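Local coordinates for 5' nucleotidase family protein (Staphylococcus aureus subsp. aureus, PDB 4Q7F) that belongs to the 5' nucleotidase family and joins a two-metal calcineurin-like phosphoesterase domain to a C-terminal nucleotidase domain, at residues G108-L116 and W170-L179; A21-H29 and I242-R250. All blocks are in the same frame, centred on the assembly; numbering follows the deposited sequence. Where two conformers were deposited one is given.

Interaction 1: G108-L116 and W170-L179; sequences GNHEFNYGL and WEQPEHIQSL. With MG (magnesium ion), chain B; 3D1 ((2R,3S,5R)-5-(6-amino-9H-purin-9-yl)-tetrahydro-2-(hydroxymethyl)furan-3-ol), chain D.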
loop_
_atom_site.group_PDB
_atom_site.type_symbol
_atom_site.label_atom_id
_atom_site.label_comp_id
_atom_site.label_asym_id
_atom_site.label_seq_id
_atom_site.Cartn_x
_atom_site.Cartn_y
_atom_site.Cartn_z
ATOM N N GLY A 108 7.728 -4.325 -4.692
ATOM C CA GLY A 108 6.779 -4.151 -3.608
ATOM C C GLY A 108 5.549 -4.988 -3.931
ATOM O O GLY A 108 5.412 -5.493 -5.048
ATOM N N ASN A 109 4.651 -5.165 -2.953
ATOM C CA ASN A 109 3.465 -5.953 -3.191
ATOM C C ASN A 109 2.541 -5.420 -4.282
ATOM O O ASN A 109 1.911 -6.202 -4.994
ATOM C CB ASN A 109 2.652 -6.162 -1.895
ATOM C CG ASN A 109 2.255 -4.855 -1.236
ATOM O OD1 ASN A 109 3.108 -4.113 -0.742
ATOM N ND2 ASN A 109 0.955 -4.602 -1.164
ATOM N N HIS A 110 2.438 -4.104 -4.398
ATOM C CA HIS A 110 1.573 -3.475 -5.399
ATOM C C HIS A 110 2.050 -3.621 -6.831
ATOM O O HIS A 110 1.299 -3.346 -7.770
ATOM C CB HIS A 110 1.262 -2.017 -5.003
ATOM C CG HIS A 110 0.478 -1.919 -3.738
ATOM N ND1 HIS A 110 -0.869 -2.192 -3.689
ATOM C CD2 HIS A 110 0.852 -1.647 -2.463
ATOM C CE1 HIS A 110 -1.301 -2.065 -2.447
ATOM N NE2 HIS A 110 -0.270 -1.761 -1.679
ATOM N N GLU A 111 3.294 -4.063 -7.013
ATOM C CA GLU A 111 3.775 -4.376 -8.357
ATOM C C GLU A 111 3.022 -5.527 -9.010
ATOM O O GLU A 111 3.105 -5.709 -10.225
ATOM C CB GLU A 111 5.269 -4.682 -8.361
ATOM C CG GLU A 111 6.111 -3.474 -8.742
ATOM C CD GLU A 111 6.155 -2.433 -7.654
ATOM O OE1 GLU A 111 5.424 -1.435 -7.778
ATOM O OE2 GLU A 111 6.884 -2.637 -6.669
ATOM N N PHE A 112 2.291 -6.312 -8.201
ATOM C CA PHE A 112 1.507 -7.431 -8.703
ATOM C C PHE A 112 0.022 -7.090 -8.959
ATOM O O PHE A 112 -0.683 -7.872 -9.591
ATOM C CB PHE A 112 1.616 -8.610 -7.710
ATOM C CG PHE A 112 3.031 -9.117 -7.536
ATOM C CD1 PHE A 112 3.536 -10.115 -8.373
ATOM C CD2 PHE A 112 3.870 -8.579 -6.554
ATOM C CE1 PHE A 112 4.833 -10.584 -8.223
ATOM C CE2 PHE A 112 5.181 -9.028 -6.414
ATOM C CZ PHE A 112 5.652 -10.050 -7.233
ATOM N N ASN A 113 -0.431 -5.922 -8.483
ATOM C CA ASN A 113 -1.828 -5.492 -8.580
ATOM C C ASN A 113 -2.463 -5.547 -9.955
ATOM O O ASN A 113 -3.670 -5.621 -10.044
ATOM C CB ASN A 113 -2.005 -4.029 -8.096
ATOM C CG ASN A 113 -2.031 -3.872 -6.571
ATOM O OD1 ASN A 113 -2.255 -2.756 -6.083
ATOM N ND2 ASN A 113 -1.847 -4.958 -5.822
ATOM N N TYR A 114 -1.675 -5.444 -11.017
ATOM C CA TYR A 114 -2.238 -5.442 -12.365
ATOM C C TYR A 114 -1.917 -6.695 -13.163
ATOM O O TYR A 114 -2.080 -6.711 -14.385
ATOM C CB TYR A 114 -1.725 -4.219 -13.133
ATOM C CG TYR A 114 -2.072 -2.883 -12.502
ATOM C CD1 TYR A 114 -3.388 -2.456 -12.419
ATOM C CD2 TYR A 114 -1.077 -2.042 -12.014
ATOM C CE1 TYR A 114 -3.710 -1.237 -11.861
ATOM C CE2 TYR A 114 -1.383 -0.814 -11.454
ATOM C CZ TYR A 114 -2.695 -0.411 -11.383
ATOM O OH TYR A 114 -2.997 0.821 -10.832
ATOM N N GLY A 115 -1.464 -7.746 -12.488
ATOM C CA GLY A 115 -1.137 -8.992 -13.164
ATOM C C GLY A 115 0.345 -9.212 -13.392
ATOM O O GLY A 115 1.129 -8.261 -13.467
ATOM N N LEU A 116 0.728 -10.482 -13.537
ATOM C CA LEU A 116 2.112 -10.831 -13.703
ATOM C C LEU A 116 2.693 -10.382 -15.048
ATOM O O LEU A 116 3.820 -9.901 -15.077
ATOM C CB LEU A 116 2.327 -12.325 -13.454
ATOM C CG LEU A 116 3.780 -12.742 -13.227
ATOM C CD1 LEU A 116 4.366 -11.975 -12.053
ATOM C CD2 LEU A 116 3.897 -14.255 -12.996
ATOM N N TRP A 170 -3.121 -10.754 0.201
ATOM C CA TRP A 170 -3.708 -9.555 -0.399
ATOM C C TRP A 170 -4.081 -9.612 -1.885
ATOM O O TRP A 170 -5.105 -9.070 -2.304
ATOM C CB TRP A 170 -2.723 -8.363 -0.287
ATOM C CG TRP A 170 -2.148 -8.110 1.090
ATOM C CD1 TRP A 170 -2.839 -8.054 2.283
ATOM C CD2 TRP A 170 -0.784 -7.831 1.404
ATOM N NE1 TRP A 170 -1.967 -7.784 3.318
ATOM C CE2 TRP A 170 -0.703 -7.639 2.798
ATOM C CE3 TRP A 170 0.394 -7.730 0.635
ATOM C CZ2 TRP A 170 0.502 -7.359 3.439
ATOM C CZ3 TRP A 170 1.577 -7.457 1.276
ATOM C CH2 TRP A 170 1.632 -7.286 2.659
ATOM N N GLU A 171 -3.235 -10.247 -2.665
ATOM C CA GLU A 171 -3.331 -10.170 -4.120
ATOM C C GLU A 171 -4.349 -11.105 -4.776
ATOM O O GLU A 171 -4.763 -12.099 -4.180
ATOM C CB GLU A 171 -1.907 -10.422 -4.690
ATOM C CG GLU A 171 -1.748 -10.118 -6.170
ATOM C CD GLU A 171 -2.206 -8.706 -6.485
ATOM O OE1 GLU A 171 -3.299 -8.573 -7.099
ATOM O OE2 GLU A 171 -1.526 -7.753 -6.033
ATOM N N GLN A 172 -4.761 -10.747 -5.995
ATOM C CA GLN A 172 -5.626 -11.580 -6.807
ATOM C C GLN A 172 -4.897 -12.913 -6.956
ATOM O O GLN A 172 -3.706 -12.908 -7.294
ATOM C CB GLN A 172 -5.768 -10.991 -8.208
ATOM C CG GLN A 172 -6.430 -9.633 -8.318
ATOM C CD GLN A 172 -7.926 -9.709 -8.185
ATOM O OE1 GLN A 172 -8.462 -10.644 -7.592
ATOM N NE2 GLN A 172 -8.616 -8.720 -8.734
ATOM N N PRO A 173 -5.583 -14.044 -6.698
ATOM C CA PRO A 173 -4.960 -15.381 -6.863
ATOM C C PRO A 173 -4.395 -15.606 -8.268
ATOM O O PRO A 173 -3.298 -16.120 -8.424
ATOM C CB PRO A 173 -6.116 -16.342 -6.604
ATOM C CG PRO A 173 -7.010 -15.600 -5.701
ATOM C CD PRO A 173 -6.949 -14.163 -6.158
ATOM N N GLU A 174 -5.137 -15.194 -9.279
ATOM C CA GLU A 174 -4.671 -15.360 -10.649
ATOM C C GLU A 174 -3.376 -14.584 -10.934
ATOM O O GLU A 174 -2.614 -14.984 -11.805
ATOM C CB GLU A 174 -5.769 -15.038 -11.686
ATOM C CG GLU A 174 -6.521 -13.717 -11.556
ATOM C CD GLU A 174 -7.683 -13.746 -10.549
ATOM O OE1 GLU A 174 -7.538 -14.281 -9.436
ATOM O OE2 GLU A 174 -8.751 -13.197 -10.867
ATOM N N HIS A 175 -3.111 -13.501 -10.195
ATOM C CA HIS A 175 -1.894 -12.722 -10.405
ATOM C C HIS A 175 -0.627 -13.350 -9.834
ATOM O O HIS A 175 0.468 -12.993 -10.259
ATOM C CB HIS A 175 -1.998 -11.297 -9.858
ATOM C CG HIS A 175 -3.038 -10.466 -10.527
ATOM N ND1 HIS A 175 -3.501 -9.284 -9.990
ATOM C CD2 HIS A 175 -3.756 -10.675 -11.651
ATOM C CE1 HIS A 175 -4.420 -8.775 -10.786
ATOM N NE2 HIS A 175 -4.605 -9.608 -11.790
ATOM N N ILE A 176 -0.764 -14.282 -8.898
ATOM C CA ILE A 176 0.410 -14.879 -8.263
ATOM C C ILE A 176 0.450 -16.399 -8.275
ATOM O O ILE A 176 1.303 -16.983 -7.619
ATOM C CB ILE A 176 0.514 -14.451 -6.784
ATOM C CG1 ILE A 176 -0.720 -14.938 -5.997
ATOM C CG2 ILE A 176 0.618 -12.948 -6.676
ATOM C CD1 ILE A 176 -0.638 -14.679 -4.511
ATOM N N GLN A 177 -0.455 -17.022 -9.022
ATOM C CA GLN A 177 -0.624 -18.497 -9.023
ATOM C C GLN A 177 0.629 -19.365 -9.243
ATOM O O GLN A 177 0.698 -20.483 -8.726
ATOM C CB GLN A 177 -1.783 -18.911 -9.975
ATOM C CG GLN A 177 -1.639 -18.486 -11.441
ATOM C CD GLN A 177 -0.639 -19.322 -12.225
ATOM O OE1 GLN A 177 -0.425 -20.501 -11.932
ATOM N NE2 GLN A 177 -0.050 -18.726 -13.252
ATOM N N SER A 178 1.607 -18.857 -9.985
ATOM C CA SER A 178 2.836 -19.602 -10.275
ATOM C C SER A 178 4.001 -19.214 -9.365
ATOM O O SER A 178 5.126 -19.702 -9.538
ATOM C CB SER A 178 3.253 -19.329 -11.722
ATOM O OG SER A 178 3.487 -17.939 -11.918
ATOM N N LEU A 179 3.733 -18.362 -8.382
ATOM C CA LEU A 179 4.787 -17.836 -7.539
ATOM C C LEU A 179 4.857 -18.460 -6.168
ATOM O O LEU A 179 3.858 -18.905 -5.621
ATOM C CB LEU A 179 4.599 -16.308 -7.361
ATOM C CG LEU A 179 4.399 -15.476 -8.638
ATOM C CD1 LEU A 179 4.313 -13.997 -8.280
ATOM C CD2 LEU A 179 5.499 -15.718 -9.648
HETATM MG MG MG B . 3.912 -2.179 0.102
HETATM O "O5'" 3D1 D . -0.429 -4.155 4.339
HETATM C "C5'" 3D1 D . -1.540 -3.967 3.467
HETATM C "C4'" 3D1 D . -1.086 -3.383 2.139
HETATM O "O4'" 3D1 D . -2.191 -3.484 1.254
HETATM C "C1'" 3D1 D . -2.724 -2.198 0.922
HETATM N N9 3D1 D . -4.211 -2.261 0.951
HETATM C C4 3D1 D . -4.913 -2.671 -0.096
HETATM N N3 3D1 D . -4.576 -3.095 -1.336
HETATM C C2 3D1 D . -5.530 -3.458 -2.214
HETATM N N1 3D1 D . -6.857 -3.433 -1.914
HETATM C C6 3D1 D . -7.323 -3.031 -0.709
HETATM N N6 3D1 D . -8.660 -3.025 -0.450
HETATM C C5 3D1 D . -6.328 -2.628 0.307
HETATM N N7 3D1 D . -6.348 -2.176 1.578
HETATM C C8 3D1 D . -5.065 -1.968 1.968
HETATM C "C2'" 3D1 D . -2.066 -1.198 1.862
HETATM C "C3'" 3D1 D . -0.749 -1.897 2.149
HETATM O "O3'" 3D1 D . 0.171 -1.592 1.080
HETATM O O HOH W 1 -0.160 -7.450 -3.572
HETATM O O HOH W 2 -5.087 -6.233 -7.816
HETATM O O HOH W 3 -1.327 -12.518 -13.734
HETATM O O HOH W 4 2.682 -0.529 1.170
#
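G115 lays its CA over the face of the H175 imidazole, 3.6 Å from the ring centroid and 17° off the ring normal, a CH-pi contact whose donor is the backbone itself, with G115 N over the ring too. Its backbone shape (phi 102°) by itself calls for glycine, and G115 N-caps helix 116-125. Q172 CB lies against the opposite face. H175 ND1 donates to E171 OE1 (3.0 Å) from above the carboxylate plane; Q172 N reaches the same oxygen from the other face. With CG anti to the backbone N (chi1 -169°) and a bend at chi2, buried E171 swings its carboxylate between H175 and N113, and OE2 takes the N113 ND2 hydrogen through its syn lone pair at 2.8 Å, while a water links it to N109 O. N113 OD1 accepts from H110 ND1 in the imidazole plane, though tilted from its own carbonyl plane. This bond would steady the ring, whose NE2 is hydrogen-bonded to O3' of 3D1 (2.8 Å). G108-E111 is the Gly-Asn-His-Glu signature of calcineurin-like phosphoesterases, one of several loops that supply metal ligands: N109 OD1 binds magnesium at 2.3 Å, beside D72, H207 and H247. N109 CB rests against W170 CZ3 (3.6 Å), and C5' of 3D1 sits over one face of that indole. F112 CE1 meets L179 CD1 at 3.5 Å, and L116 CD2 packs on L179 CD2.

Interaction 2: A21-H29 and I242-R250; sequences AFYVVSDVH and IFITGHQHR. With MN (manganese (II) ion), chain C; MG (magnesium ion), chain B.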
loop_
_atom_site.group_PDB
_atom_site.type_symbol
_atom_site.label_atom_id
_atom_site.label_comp_id
_atom_site.label_asym_id
_atom_site.label_seq_id
_atom_site.Cartn_x
_atom_site.Cartn_y
_atom_site.Cartn_z
ATOM N N ALA A 21 27.522 7.848 -1.377
ATOM C CA ALA A 21 26.185 8.083 -0.864
ATOM C C ALA A 21 25.157 7.220 -1.539
ATOM O O ALA A 21 25.181 7.033 -2.764
ATOM C CB ALA A 21 25.811 9.555 -1.011
ATOM N N PHE A 22 24.240 6.711 -0.711
ATOM C CA PHE A 22 23.127 5.909 -1.144
ATOM C C PHE A 22 21.846 6.677 -0.937
ATOM O O PHE A 22 21.539 7.070 0.171
ATOM C CB PHE A 22 23.055 4.608 -0.343
ATOM C CG PHE A 22 24.158 3.648 -0.646
ATOM C CD1 PHE A 22 25.346 3.693 0.058
ATOM C CD2 PHE A 22 23.999 2.674 -1.629
ATOM C CE1 PHE A 22 26.356 2.789 -0.208
ATOM C CE2 PHE A 22 25.002 1.771 -1.898
ATOM C CZ PHE A 22 26.190 1.831 -1.197
ATOM N N TYR A 23 21.123 6.904 -2.026
ATOM C CA TYR A 23 19.842 7.598 -2.006
ATOM C C TYR A 23 18.719 6.629 -2.324
ATOM O O TYR A 23 18.784 5.870 -3.309
ATOM C CB TYR A 23 19.815 8.681 -3.085
ATOM C CG TYR A 23 20.778 9.778 -2.844
ATOM C CD1 TYR A 23 20.423 10.858 -2.038
ATOM C CD2 TYR A 23 22.059 9.758 -3.413
ATOM C CE1 TYR A 23 21.294 11.883 -1.797
ATOM C CE2 TYR A 23 22.940 10.790 -3.191
ATOM C CZ TYR A 23 22.553 11.846 -2.381
ATOM O OH TYR A 23 23.399 12.858 -2.130
ATOM N N VAL A 24 17.654 6.694 -1.547
ATOM C CA VAL A 24 16.559 5.805 -1.778
ATOM C C VAL A 24 15.211 6.486 -1.660
ATOM O O VAL A 24 15.008 7.331 -0.798
ATOM C CB VAL A 24 16.621 4.564 -0.832
ATOM C CG1 VAL A 24 16.793 4.984 0.620
ATOM C CG2 VAL A 24 15.376 3.683 -0.997
ATOM N N VAL A 25 14.335 6.144 -2.606
ATOM C CA VAL A 25 12.925 6.506 -2.562
ATOM C C VAL A 25 12.200 5.174 -2.409
ATOM O O VAL A 25 12.695 4.106 -2.851
ATOM C CB VAL A 25 12.423 7.286 -3.792
ATOM C CG1 VAL A 25 13.006 8.682 -3.787
ATOM C CG2 VAL A 25 12.748 6.575 -5.100
ATOM N N SER A 26 11.058 5.205 -1.740
ATOM C CA SER A 26 10.272 3.996 -1.545
ATOM C C SER A 26 8.814 4.367 -1.559
ATOM O O SER A 26 8.443 5.483 -1.171
ATOM C CB SER A 26 10.606 3.314 -0.210
ATOM O OG SER A 26 9.973 2.043 -0.089
ATOM N N ASP A 27 7.993 3.433 -2.027
ATOM C CA ASP A 27 6.556 3.631 -2.074
ATOM C C ASP A 27 6.161 4.952 -2.743
ATOM O O ASP A 27 5.358 5.723 -2.228
ATOM C CB ASP A 27 5.977 3.490 -0.655
ATOM C CG ASP A 27 6.319 2.137 -0.005
ATOM O OD1 ASP A 27 7.444 1.945 0.523
ATOM O OD2 ASP A 27 5.417 1.270 0.078
ATOM N N VAL A 28 6.783 5.221 -3.894
ATOM C CA VAL A 28 6.481 6.399 -4.671
ATOM C C VAL A 28 5.034 6.336 -5.157
ATOM O O VAL A 28 4.331 7.373 -5.235
ATOM C CB VAL A 28 7.458 6.549 -5.824
ATOM C CG1 VAL A 28 7.085 7.767 -6.661
ATOM C CG2 VAL A 28 8.849 6.685 -5.225
ATOM N N HIS A 29 4.612 5.106 -5.458
ATOM C CA HIS A 29 3.236 4.780 -5.799
ATOM C C HIS A 29 2.658 5.504 -6.994
ATOM O O HIS A 29 1.464 5.798 -7.031
ATOM C CB HIS A 29 2.328 4.955 -4.570
ATOM C CG HIS A 29 2.322 3.775 -3.649
ATOM N ND1 HIS A 29 1.802 2.559 -4.022
ATOM C CD2 HIS A 29 2.705 3.639 -2.357
ATOM C CE1 HIS A 29 1.879 1.714 -3.008
ATOM N NE2 HIS A 29 2.428 2.343 -1.986
ATOM N N ILE A 242 23.865 -1.317 5.846
ATOM C CA ILE A 242 22.728 -0.476 5.496
ATOM C C ILE A 242 21.489 -1.354 5.348
ATOM O O ILE A 242 21.510 -2.375 4.636
ATOM C CB ILE A 242 22.971 0.316 4.195
ATOM C CG1 ILE A 242 24.287 1.112 4.275
ATOM C CG2 ILE A 242 21.819 1.263 3.920
ATOM C CD1 ILE A 242 24.587 1.929 3.031
ATOM N N PHE A 243 20.416 -0.955 6.020
ATOM C CA PHE A 243 19.160 -1.715 6.017
ATOM C C PHE A 243 18.069 -0.771 5.524
ATOM O O PHE A 243 17.571 0.091 6.277
ATOM C CB PHE A 243 18.863 -2.255 7.418
ATOM C CG PHE A 243 17.842 -3.367 7.449
ATOM C CD1 PHE A 243 18.200 -4.664 7.098
ATOM C CD2 PHE A 243 16.544 -3.136 7.862
ATOM C CE1 PHE A 243 17.271 -5.696 7.132
ATOM C CE2 PHE A 243 15.612 -4.162 7.891
ATOM C CZ PHE A 243 15.973 -5.445 7.525
ATOM N N ILE A 244 17.749 -0.909 4.238
ATOM C CA ILE A 244 16.750 -0.096 3.563
ATOM C C ILE A 244 15.419 -0.811 3.638
ATOM O O ILE A 244 15.334 -2.006 3.339
ATOM C CB ILE A 244 17.201 0.207 2.105
ATOM C CG1 ILE A 244 18.329 1.234 2.161
ATOM C CG2 ILE A 244 16.063 0.730 1.228
ATOM C CD1 ILE A 244 18.992 1.549 0.815
ATOM N N THR A 245 14.396 -0.081 4.081
ATOM C CA THR A 245 13.058 -0.621 4.250
ATOM C C THR A 245 11.979 0.256 3.606
ATOM O O THR A 245 12.250 1.348 3.129
ATOM C CB THR A 245 12.734 -0.820 5.745
ATOM O OG1 THR A 245 12.726 0.436 6.426
ATOM C CG2 THR A 245 13.726 -1.744 6.378
ATOM N N GLY A 246 10.744 -0.233 3.604
ATOM C CA GLY A 246 9.622 0.496 3.006
ATOM C C GLY A 246 8.334 -0.142 3.474
ATOM O O GLY A 246 8.262 -0.624 4.613
ATOM N N HIS A 247 7.318 -0.126 2.602
ATOM C CA HIS A 247 6.034 -0.798 2.820
ATOM C C HIS A 247 5.097 -0.211 3.845
ATOM O O HIS A 247 3.888 -0.152 3.605
ATOM C CB HIS A 247 6.275 -2.284 3.161
ATOM C CG HIS A 247 5.029 -3.081 3.355
ATOM N ND1 HIS A 247 4.119 -3.290 2.343
ATOM C CD2 HIS A 247 4.555 -3.759 4.430
ATOM C CE1 HIS A 247 3.138 -4.048 2.782
ATOM N NE2 HIS A 247 3.376 -4.346 4.047
ATOM N N GLN A 248 5.637 0.186 4.995
ATOM C CA GLN A 248 4.818 0.745 6.046
ATOM C C GLN A 248 4.619 2.248 5.892
ATOM O O GLN A 248 3.807 2.816 6.612
ATOM C CB GLN A 248 5.423 0.420 7.409
ATOM C CG GLN A 248 5.417 -1.066 7.772
ATOM C CD GLN A 248 6.130 -1.316 9.102
ATOM O OE1 GLN A 248 7.206 -0.772 9.342
ATOM N NE2 GLN A 248 5.529 -2.117 9.968
ATOM N N HIS A 249 5.362 2.895 4.969
ATOM C CA HIS A 249 5.230 4.337 4.729
ATOM C C HIS A 249 5.650 5.183 5.939
ATOM O O HIS A 249 5.188 6.316 6.123
ATOM C CB HIS A 249 3.803 4.683 4.352
ATOM C CG HIS A 249 3.308 3.983 3.134
ATOM N ND1 HIS A 249 2.109 4.300 2.540
ATOM C CD2 HIS A 249 3.884 3.052 2.342
ATOM C CE1 HIS A 249 1.939 3.542 1.470
ATOM N NE2 HIS A 249 3.018 2.807 1.308
ATOM N N ARG A 250 6.508 4.629 6.773
ATOM C CA ARG A 250 7.007 5.338 7.935
ATOM C C ARG A 250 8.281 6.103 7.571
ATOM O O ARG A 250 8.912 5.807 6.550
ATOM C CB ARG A 250 7.315 4.336 9.022
ATOM C CG ARG A 250 6.089 3.554 9.459
ATOM C CD ARG A 250 6.484 2.328 10.239
ATOM N NE ARG A 250 7.004 2.686 11.544
ATOM C CZ ARG A 250 7.412 1.808 12.453
ATOM N NH1 ARG A 250 7.414 0.509 12.181
ATOM N NH2 ARG A 250 7.857 2.237 13.626
HETATM MN MN MN C . 3.262 1.093 -0.298
HETATM MG MG MG B . 3.912 -2.179 0.102
HETATM O O HOH W 5 7.825 3.215 3.067
HETATM O O HOH W 4 2.682 -0.529 1.170
HETATM O O HOH W 6 0.857 0.747 -0.064
#
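D27, H29 and H249 converge on one manganese ion, D27 through OD2 at 2.2 Å and the two histidines through NE2. The shared metal brings the imidazoles of H29 and H249 rim to rim, their planes 69° apart, and D27 OD2 lies in the plane of the H249 ring. D72, whose OD2 binds both metals, and two waters complete the shell. One water also bridges to magnesium, which H247 holds through ND1 at 2.5 Å, and donates to H247 O. Behind the metals, the other carboxylate oxygen of D27 fixes the rotation of the group. D27 OD1 accepts from H247 N (2.9 Å, 157°) on its syn side and from S26 OG (2.6 Å) on its anti side, the donors coming from opposite faces of the carboxylate plane, and a further water donates to it. The S26 hydroxyl reaches it with OG anti to the backbone N (chi1 -172°), and lies 3.5 Å from G246 CA, a close approach at a residue with no side chain. Two imidazoles are held from outside: H29 ND1 by Q75 O and H247 NE2 by E226 OE1. Farther back, V24 CG2 packs on I244 CG2 (3.8 Å) and F22 CD1 on I242 CD1 (3.5 Å), joining strands 19-25 and 242-244 of different sheets. Metal ligands on loops that follow strands, in Asp-X-His (D27-H29) and Gly-His-X-His (G246-H249) motifs, mark the two-sheet, helix-flanked sandwich of calcineurin-like metallophosphoesterases and its two-metal centre.

In the fold
Interactions 1 and 2 meet at the magnesium ion: each gives it one protein ligand, and one water belongs to both. Both lie in the calcineurin-like phosphoesterase domain. Interaction 2 is the more deeply buried: it ties the two central sheets together through apolar strand residues and ends in the metal ligands. Interaction 1 is only partly buried and is built from loops and short turns, so hydrogen bonds, bridging waters and ring contacts do much of the work, with an apolar patch at one end. Its H110 and W170 join H247 of interaction 2 in lining the 3D1 pocket, and they touch H29 and H247 respectively.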